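Local coordinates for putative endo-1,4-beta-xylanase (Bacteroides thetaiotaomicron VPI-5482, PDB 5MSX), which probably hydrolyses O-glycosidic bonds in plant pectin as a calcium-containing family 43 glycoside hydrolase of a gut bacterium, at residues G170-A175 / Y213-G218. Numbering follows the deposited sequence. Where two conformers were deposited one is given.
Sequences GRRHVA and YLYTIG
Arg172 reaches over to Tyr215 and Ile217 with its NH2, which lies 3.5 Å from Ile217 CD1 and 3.8 Å from Tyr215 CE2. The guanidinium and Tyr215 ring planes are 51° apart and the approach is oblique, with no flat stack. Extended from CG to NE, the arginine chain is long enough to span from its turn to strand 210-217 of the next sheet. Nearer the backbone, the phenol of Tyr213 meets the turn itself, its OH 3.5 Å from Arg172 CA. CG anti to the backbone N (chi1 179°) carries the ring out so that its OH comes to Arg172 CA, and tyrosine suits the place because a long, flat side chain there ends in a polar atom. The hydroxyl holds two waters: one, 3.0 Å from Tyr213 OH, accepts from Arg172 N, and the other, 2.6 Å from Tyr213 OH, donates to His173 O. Behind this shell, His173 ND1 donates to Gly170 O at 2.9 Å, close to the imidazole plane, which braces the turn joining strands 165-169 and 173-177. The arginine's polar end is fixed mainly from the intervening chain: NE bonds to Thr193 OG1 and NH2 to Glu197 O. On the other strand, Thr216 OG1 bonds to the backbone N of Glu200, the predicted proton donor. The contact thus joins two successive four-stranded antiparallel sheets, blades of the five-bladed beta-propeller characteristic of family 43. Its chemistry is mixed: apolar atoms pack against an arginine whose nitrogens are satisfied elsewhere, while two waters supply the polar link between the two segments.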
ATOM      1  N   GLY C 170      -7.643  19.957 -12.554  1.00 16.44           N
ATOM      2  CA  GLY C 170      -8.207  21.008 -13.412  1.00 16.18           C
ATOM      3  C   GLY C 170      -7.554  21.083 -14.773  1.00 17.12           C
ATOM      4  O   GLY C 170      -6.443  20.549 -14.990  1.00 17.22           O
ATOM      5  N   ARG C 171      -8.291  21.687 -15.703  1.00 16.75           N
ATOM      6  CA  ARG C 171      -7.928  21.809 -17.122  1.00 17.52           C
ATOM      7  C   ARG C 171      -7.825  20.461 -17.841  1.00 18.73           C
ATOM      8  O   ARG C 171      -7.049  20.271 -18.803  1.00 18.31           O
ATOM      9  CB  ARG C 171      -6.687  22.700 -17.299  1.00 17.69           C
ATOM     10  CG  ARG C 171      -6.782  24.013 -16.519  1.00 17.26           C
ATOM     11  CD  ARG C 171      -5.819  25.074 -17.080  1.00 17.91           C
ATOM     12  NE  ARG C 171      -6.278  25.578 -18.395  1.00 18.15           N
ATOM     13  CZ  ARG C 171      -5.652  26.540 -19.093  1.00 19.63           C
ATOM     14  NH1 ARG C 171      -4.517  27.095 -18.629  1.00 19.66           N
ATOM     15  NH2 ARG C 171      -6.149  26.951 -20.259  1.00 20.32           N
ATOM     16  N   ARG C 172      -8.693  19.553 -17.410  1.00 18.37           N
ATOM     17  CA  ARG C 172      -8.915  18.285 -18.078  1.00 18.21           C
ATOM     18  C   ARG C 172      -7.718  17.309 -18.001  1.00 18.59           C
ATOM     19  O   ARG C 172      -7.562  16.433 -18.844  1.00 19.16           O
ATOM     20  CB  ARG C 172      -9.394  18.507 -19.521  1.00 18.34           C
ATOM     21  CG  ARG C 172     -10.586  19.461 -19.692  1.00 17.42           C
ATOM     22  CD  ARG C 172     -10.867  19.663 -21.176  1.00 17.91           C
ATOM     23  NE  ARG C 172     -12.048  20.477 -21.441  1.00 18.41           N
ATOM     24  CZ  ARG C 172     -12.129  21.801 -21.252  1.00 19.48           C
ATOM     25  NH1 ARG C 172     -11.101  22.507 -20.770  1.00 19.51           N
ATOM     26  NH2 ARG C 172     -13.282  22.436 -21.523  1.00 20.00           N
ATOM     27  N   HIS C 173      -6.927  17.437 -16.949  1.00 18.51           N
ATOM     28  CA  HIS C 173      -5.755  16.596 -16.771  1.00 19.07           C
ATOM     29  C   HIS C 173      -6.092  15.295 -16.061  1.00 17.96           C
ATOM     30  O   HIS C 173      -6.918  15.279 -15.144  1.00 17.01           O
ATOM     31  CB  HIS C 173      -4.670  17.336 -16.001  1.00 19.33           C
ATOM     32  CG  HIS C 173      -3.976  18.387 -16.817  1.00 22.04           C
ATOM     33  ND1 HIS C 173      -4.185  19.739 -16.630  1.00 22.75           N
ATOM     34  CD2 HIS C 173      -3.094  18.285 -17.837  1.00 24.20           C
ATOM     35  CE1 HIS C 173      -3.440  20.424 -17.484  1.00 23.66           C
ATOM     36  NE2 HIS C 173      -2.778  19.566 -18.235  1.00 24.55           N
ATOM     37  N   VAL C 174      -5.413  14.229 -16.479  1.00 17.33           N
ATOM     38  CA  VAL C 174      -5.491  12.925 -15.812  1.00 18.25           C
ATOM     39  C   VAL C 174      -4.177  12.114 -15.982  1.00 18.18           C
ATOM     40  O   VAL C 174      -3.538  12.139 -17.038  1.00 17.11           O
ATOM     41  CB  VAL C 174      -6.690  12.101 -16.322  1.00 18.02           C
ATOM     42  CG1 VAL C 174      -6.549  11.751 -17.791  1.00 18.71           C
ATOM     43  CG2 VAL C 174      -6.887  10.842 -15.491  1.00 19.10           C
ATOM     44  N   ALA C 175      -3.804  11.429 -14.917  1.00 18.47           N
ATOM     45  CA  ALA C 175      -2.639  10.552 -14.905  1.00 19.60           C
ATOM     46  C   ALA C 175      -2.882   9.397 -13.934  1.00 18.69           C
ATOM     47  O   ALA C 175      -3.621   9.559 -12.949  1.00 18.73           O
ATOM     48  CB  ALA C 175      -1.417  11.339 -14.468  1.00 20.21           C
ATOM     49  N   TYR C 213     -16.919  11.405 -16.758  1.00 13.95           N
ATOM     50  CA  TYR C 213     -16.045  12.533 -16.493  1.00 13.93           C
ATOM     51  C   TYR C 213     -16.847  13.832 -16.621  1.00 14.36           C
ATOM     52  O   TYR C 213     -17.209  14.238 -17.717  1.00 13.57           O
ATOM     53  CB  TYR C 213     -14.849  12.558 -17.472  1.00 14.06           C
ATOM     54  CG  TYR C 213     -13.970  13.729 -17.221  1.00 13.33           C
ATOM     55  CD1 TYR C 213     -13.194  13.767 -16.098  1.00 13.39           C
ATOM     56  CD2 TYR C 213     -13.959  14.831 -18.077  1.00 13.72           C
ATOM     57  CE1 TYR C 213     -12.445  14.871 -15.789  1.00 14.10           C
ATOM     58  CE2 TYR C 213     -13.186  15.947 -17.791  1.00 13.26           C
ATOM     59  CZ  TYR C 213     -12.444  15.971 -16.639  1.00 13.98           C
ATOM     60  OH  TYR C 213     -11.642  17.034 -16.303  1.00 13.75           O
ATOM     61  N   LEU C 214     -17.087  14.471 -15.488  1.00 14.84           N
ATOM     62  CA  LEU C 214     -17.810  15.740 -15.406  1.00 15.41           C
ATOM     63  C   LEU C 214     -16.794  16.828 -15.149  1.00 14.80           C
ATOM     64  O   LEU C 214     -15.903  16.647 -14.311  1.00 15.88           O
ATOM     65  CB  LEU C 214     -18.815  15.727 -14.220  1.00 15.81           C
ATOM     66  CG  LEU C 214     -20.104  14.896 -14.321  1.00 16.15           C
ATOM     67  CD1 LEU C 214     -19.851  13.431 -14.594  1.00 16.31           C
ATOM     68  CD2 LEU C 214     -20.884  15.059 -13.023  1.00 16.52           C
ATOM     69  N   TYR C 215     -16.959  17.959 -15.827  1.00 14.25           N
ATOM     70  CA  TYR C 215     -16.006  19.053 -15.769  1.00 14.84           C
ATOM     71  C   TYR C 215     -16.761  20.397 -15.794  1.00 14.31           C
ATOM     72  O   TYR C 215     -17.807  20.517 -16.435  1.00 13.48           O
ATOM     73  CB  TYR C 215     -15.018  18.904 -16.938  1.00 15.40           C
ATOM     74  CG  TYR C 215     -15.642  18.985 -18.323  1.00 16.47           C
ATOM     75  CD1 TYR C 215     -16.246  17.881 -18.905  1.00 16.80           C
ATOM     76  CD2 TYR C 215     -15.620  20.174 -19.046  1.00 17.57           C
ATOM     77  CE1 TYR C 215     -16.843  17.968 -20.152  1.00 17.40           C
ATOM     78  CE2 TYR C 215     -16.206  20.267 -20.311  1.00 18.37           C
ATOM     79  CZ  TYR C 215     -16.811  19.176 -20.856  1.00 18.18           C
ATOM     80  OH  TYR C 215     -17.401  19.291 -22.095  1.00 18.01           O
ATOM     81  N   THR C 216     -16.264  21.390 -15.074  1.00 14.05           N
ATOM     82  CA  THR C 216     -16.891  22.723 -15.103  1.00 14.36           C
ATOM     83  C   THR C 216     -16.499  23.508 -16.322  1.00 15.30           C
ATOM     84  O   THR C 216     -15.440  23.267 -16.928  1.00 15.16           O
ATOM     85  CB  THR C 216     -16.582  23.613 -13.860  1.00 14.42           C
ATOM     86  OG1 THR C 216     -15.212  24.103 -13.876  1.00 13.50           O
ATOM     87  CG2 THR C 216     -16.896  22.875 -12.599  1.00 14.63           C
ATOM     88  N   ILE C 217     -17.419  24.392 -16.699  1.00 16.24           N
ATOM     89  CA  ILE C 217     -17.250  25.424 -17.706  0.50 17.65           C
ATOM     90  C   ILE C 217     -17.732  26.765 -17.082  1.00 18.47           C
ATOM     91  O   ILE C 217     -18.666  26.763 -16.282  1.00 17.81           O
ATOM     92  CB  ILE C 217     -18.091  25.025 -18.935  0.50 18.39           C
ATOM     93  CG1 ILE C 217     -17.419  23.867 -19.684  0.50 19.12           C
ATOM     94  CG2 ILE C 217     -18.359  26.179 -19.869  0.50 18.93           C
ATOM     95  CD1 ILE C 217     -15.929  24.042 -19.901  0.50 18.94           C
ATOM     96  N   GLY C 218     -17.111  27.890 -17.459  1.00 20.30           N
ATOM     97  CA  GLY C 218     -17.485  29.208 -16.933  1.00 18.94           C
ATOM     98  C   GLY C 218     -17.026  29.410 -15.508  1.00 19.99           C
ATOM     99  O   GLY C 218     -16.171  28.688 -14.987  1.00 20.19           O
TER
HETATM  100  O   HOH W   1     -11.364  19.957 -15.694  1.00 17.72           O
HETATM  101  O   HOH W   2      -9.532  16.225 -14.979  1.00 13.40           O